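Local structure of putative N-acetylmuramoyl-L-alanine amidase (Neisseria meningitidis MC58, 3CZX) at residues 34-37 with 38-42; 172-176 with 177-181. The protein probably hydrolyses the bond between N-acetylmuramoyl residues and L-amino acids in cell-wall glycopeptides, as a zinc-dependent amidase. All blocks are in the same frame, centred on the assembly; numbering follows the deposited sequence.

Contact 1 of 2, residues 34-37 with 38-42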
# COMPACT_ATOMS: atom_id res chain seq x y z
N ARG A 34 -2.68 8.24 -1.15
CA ARG A 34 -2.07 9.32 -0.35
C ARG A 34 -0.75 8.82 0.29
O ARG A 34 0.31 9.47 0.18
CB ARG A 34 -3.04 9.88 0.69
CG ARG A 34 -2.40 10.86 1.67
CD ARG A 34 -2.30 10.29 3.08
NE ARG A 34 -3.57 10.39 3.77
CZ ARG A 34 -4.17 9.42 4.45
NH1 ARG A 34 -5.32 9.67 5.03
NH2 ARG A 34 -3.68 8.20 4.48
N ASN A 35 -0.80 7.65 0.93
CA ASN A 35 0.39 7.14 1.64
C ASN A 35 1.56 6.89 0.72
O ASN A 35 2.72 7.20 1.07
CB ASN A 35 0.03 5.87 2.44
CG ASN A 35 -0.74 6.16 3.70
OD1 ASN A 35 -0.92 7.30 4.08
ND2 ASN A 35 -1.25 5.11 4.37
N ILE A 36 1.28 6.27 -0.42
CA ILE A 36 2.35 5.86 -1.34
C ILE A 36 2.94 7.09 -1.99
O ILE A 36 4.17 7.27 -2.08
CB ILE A 36 1.89 4.85 -2.37
CG1 ILE A 36 1.43 3.57 -1.65
CG2 ILE A 36 2.97 4.54 -3.35
CD1 ILE A 36 0.72 2.62 -2.59
N VAL A 37 2.09 7.98 -2.49
CA VAL A 37 2.63 9.18 -3.11
C VAL A 37 3.42 10.00 -2.11
O VAL A 37 4.47 10.52 -2.46
CB VAL A 37 1.51 10.01 -3.78
CG1 VAL A 37 2.05 11.35 -4.33
CG2 VAL A 37 0.86 9.25 -4.91
N ALA A 38 2.92 10.12 -0.90
CA ALA A 38 3.60 10.89 0.17
C ALA A 38 4.96 10.28 0.46
O ALA A 38 5.99 10.99 0.54
CB ALA A 38 2.75 10.93 1.42
N SER A 39 4.98 8.96 0.62
CA SER A 39 6.23 8.28 0.98
C SER A 39 7.33 8.46 -0.08
O SER A 39 8.50 8.63 0.27
CB SER A 39 5.99 6.80 1.24
OG SER A 39 5.65 6.15 0.04
N ILE A 40 6.96 8.45 -1.37
CA ILE A 40 7.91 8.59 -2.47
C ILE A 40 8.41 10.04 -2.53
O ILE A 40 9.60 10.31 -2.76
CB ILE A 40 7.31 8.13 -3.81
CG1 ILE A 40 7.04 6.61 -3.76
CG2 ILE A 40 8.25 8.46 -4.97
CD1 ILE A 40 6.34 6.00 -4.96
N LEU A 41 7.50 11.00 -2.36
CA LEU A 41 7.93 12.40 -2.38
C LEU A 41 8.94 12.65 -1.25
O LEU A 41 9.94 13.34 -1.44
CB LEU A 41 6.72 13.33 -2.30
CG LEU A 41 5.85 13.44 -3.55
CD1 LEU A 41 4.56 14.13 -3.23
CD2 LEU A 41 6.56 14.16 -4.73
N ARG A 42 8.67 12.09 -0.08
CA ARG A 42 9.60 12.21 1.07
C ARG A 42 10.89 11.41 0.86
O ARG A 42 12.00 11.99 0.95
CB ARG A 42 8.88 11.81 2.35
CG ARG A 42 7.82 12.74 2.73
CD ARG A 42 6.88 12.14 3.76
NE ARG A 42 6.01 13.10 4.39
CZ ARG A 42 4.88 12.83 5.04
NH1 ARG A 42 4.43 11.57 5.17
NH2 ARG A 42 4.17 13.79 5.58
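Ser39 turns its hydroxyl into the cleft between its own backbone N and carbonyl carbon (chi1 68°), which points OG back at the carbonyl of Ile36; Ser39 OG donates a hydrogen bond to Ile36 O at 2.8 Å. The same oxygen takes the helical bond from Ile40 N at 3.1 Å, and both donors reach it from one face of its peptide plane, so two bonds grip one acceptor. Regular i to i+4 bonds run on before and after, Ala38 N to Arg34 O and Leu41 N to Val37 O.

These residues lie in the middle and second half of helix 26-45, which packs on the mixed sheet of this Amidase_3-family domain and alongside helix 152-177. With CG2 anti to the backbone N, Ile36 lays that methyl beside CD1 of Ile40 at 4.0 Å; the two chains run side by side toward helix 152-177, against Cys166 and Ala170. One residue on, Val37 CG1 meets Leu41 CD1 at 3.9 Å in the same parallel manner. Further back, Arg34 NH2 donates to Asn35 OD1 at 2.9 Å from above the amide's carbonyl plane, while a salt bridge to Asp52 holds Arg34 NE and the carbonyl of Thr54 takes Asn35 ND2.

Contact 2 of 2, residues 172-176 with 177-181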
# COMPACT_ATOMS: atom_id res chain seq x y z
N ALA A 172 5.89 12.95 -11.25
CA ALA A 172 5.35 14.08 -12.00
C ALA A 172 5.26 15.34 -11.14
O ALA A 172 5.49 16.46 -11.64
CB ALA A 172 3.98 13.71 -12.62
N ILE A 173 4.89 15.19 -9.87
CA ILE A 173 4.82 16.30 -8.94
C ILE A 173 6.22 16.85 -8.76
O ILE A 173 6.44 18.03 -8.96
CB ILE A 173 4.18 15.91 -7.58
CG1 ILE A 173 2.71 15.56 -7.72
CG2 ILE A 173 4.32 17.02 -6.54
CD1 ILE A 173 2.10 14.88 -6.50
N ALA A 174 7.18 15.98 -8.48
CA ALA A 174 8.57 16.41 -8.28
C ALA A 174 9.10 17.10 -9.52
O ALA A 174 9.71 18.16 -9.44
CB ALA A 174 9.44 15.24 -7.89
N MSE A 175 8.84 16.53 -10.68
CA MSE A 175 9.33 17.15 -11.94
C MSE A 175 8.76 18.56 -12.15
O MSE A 175 9.48 19.50 -12.54
CB MSE A 175 9.00 16.25 -13.13
CG MSE A 175 9.24 16.84 -14.48
SE MSE A 175 11.15 16.83 -14.87
CE MSE A 175 11.26 14.96 -15.40
N GLU A 176 7.48 18.73 -11.86
CA GLU A 176 6.83 20.02 -12.07
C GLU A 176 7.40 21.08 -11.14
O GLU A 176 7.46 22.25 -11.48
CB GLU A 176 5.32 19.86 -11.89
CG GLU A 176 4.50 21.11 -12.04
CD GLU A 176 4.45 21.65 -13.46
OE1 GLU A 176 5.00 21.04 -14.40
OE2 GLU A 176 3.81 22.72 -13.64
N LEU A 177 7.83 20.65 -9.96
CA LEU A 177 8.46 21.50 -8.95
C LEU A 177 9.95 21.70 -9.23
O LEU A 177 10.60 22.55 -8.61
CB LEU A 177 8.31 20.88 -7.57
CG LEU A 177 6.86 20.78 -7.09
CD1 LEU A 177 6.78 20.06 -5.77
CD2 LEU A 177 6.24 22.16 -7.00
N GLY A 178 10.50 20.93 -10.17
CA GLY A 178 11.92 20.95 -10.49
C GLY A 178 12.81 20.31 -9.45
O GLY A 178 13.99 20.67 -9.33
N ALA A 179 12.26 19.36 -8.69
CA ALA A 179 13.01 18.65 -7.66
C ALA A 179 13.68 17.43 -8.24
O ALA A 179 13.03 16.55 -8.82
CB ALA A 179 12.08 18.21 -6.51
N ALA A 180 15.00 17.36 -8.05
CA ALA A 180 15.76 16.21 -8.48
C ALA A 180 15.74 15.14 -7.39
O ALA A 180 15.58 15.47 -6.20
CB ALA A 180 17.18 16.62 -8.81
N LYS A 181 15.90 13.88 -7.79
CA LYS A 181 16.00 12.80 -6.80
C LYS A 181 17.22 13.00 -5.91
O LYS A 181 18.24 13.52 -6.36
CB LYS A 181 16.05 11.43 -7.47
CG LYS A 181 14.77 11.04 -8.20
CD LYS A 181 14.69 9.55 -8.40
CE LYS A 181 13.71 9.20 -9.50
NZ LYS A 181 13.32 7.78 -9.41
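At the end of helix 152-177 the backbone turns out of its helical course at Gly178, whose phi of 73° swings the next peptide back over the last turn, so that Ala179 N reaches Ala174 O at 2.9 Å and Gly178 N reaches Met175 O, also at 2.9 Å. The first of these is fairly straight (160° at the hydrogen), whereas Gly178 N stands well above the plane of the Met175 carbonyl. Just before the turn, Leu177 N still makes the ordinary helical bond to Ile173 O and adds a weak one to Ala174 O.

Among the side chains, Leu177 sets its CG anti to its own carbonyl carbon (chi1 -64°), which lays the branch back over the preceding turn: CG rests 3.4 Å from Ile173 O, and CD1 lies beside Ile173 CG2 at 4.0 Å, the two chains pointing the same way. Across the turn, Ala174 CB and Ala179 CB approach to 4.2 Å, and Leu47 packs against both alanines. Glu176 carries its carboxylate away from the turn to helix 99-113, where OE1 forms a salt bridge with Arg100 NH2. The glycine with positive phi and the paired bonds back from Gly178 N and Ala179 N are the marks of a Schellman motif, here ending helix 152-177, the last helix of the chain.

Both contacts are local, and neither closes a long loop nor crosses the other. Contact 1 comes first, part-way along helix 26-45; the chain then runs through the remaining strands of the mixed sheet and the helices between them before contact 2 ends helix 152-177. Their centres are 13 Å apart, yet side chains bridge the gap: Leu41 CD2 lies 4.1 Å from Ile173 CG2, and Val37 CG1 is equally far from Ile173 CD1. Ile173 therefore joins the two helices, one early and one late in the chain, while its neighbour Leu105 brings in helix 99-113. Contact 1 also packs on strands 6-10, 49-51 and 73-77.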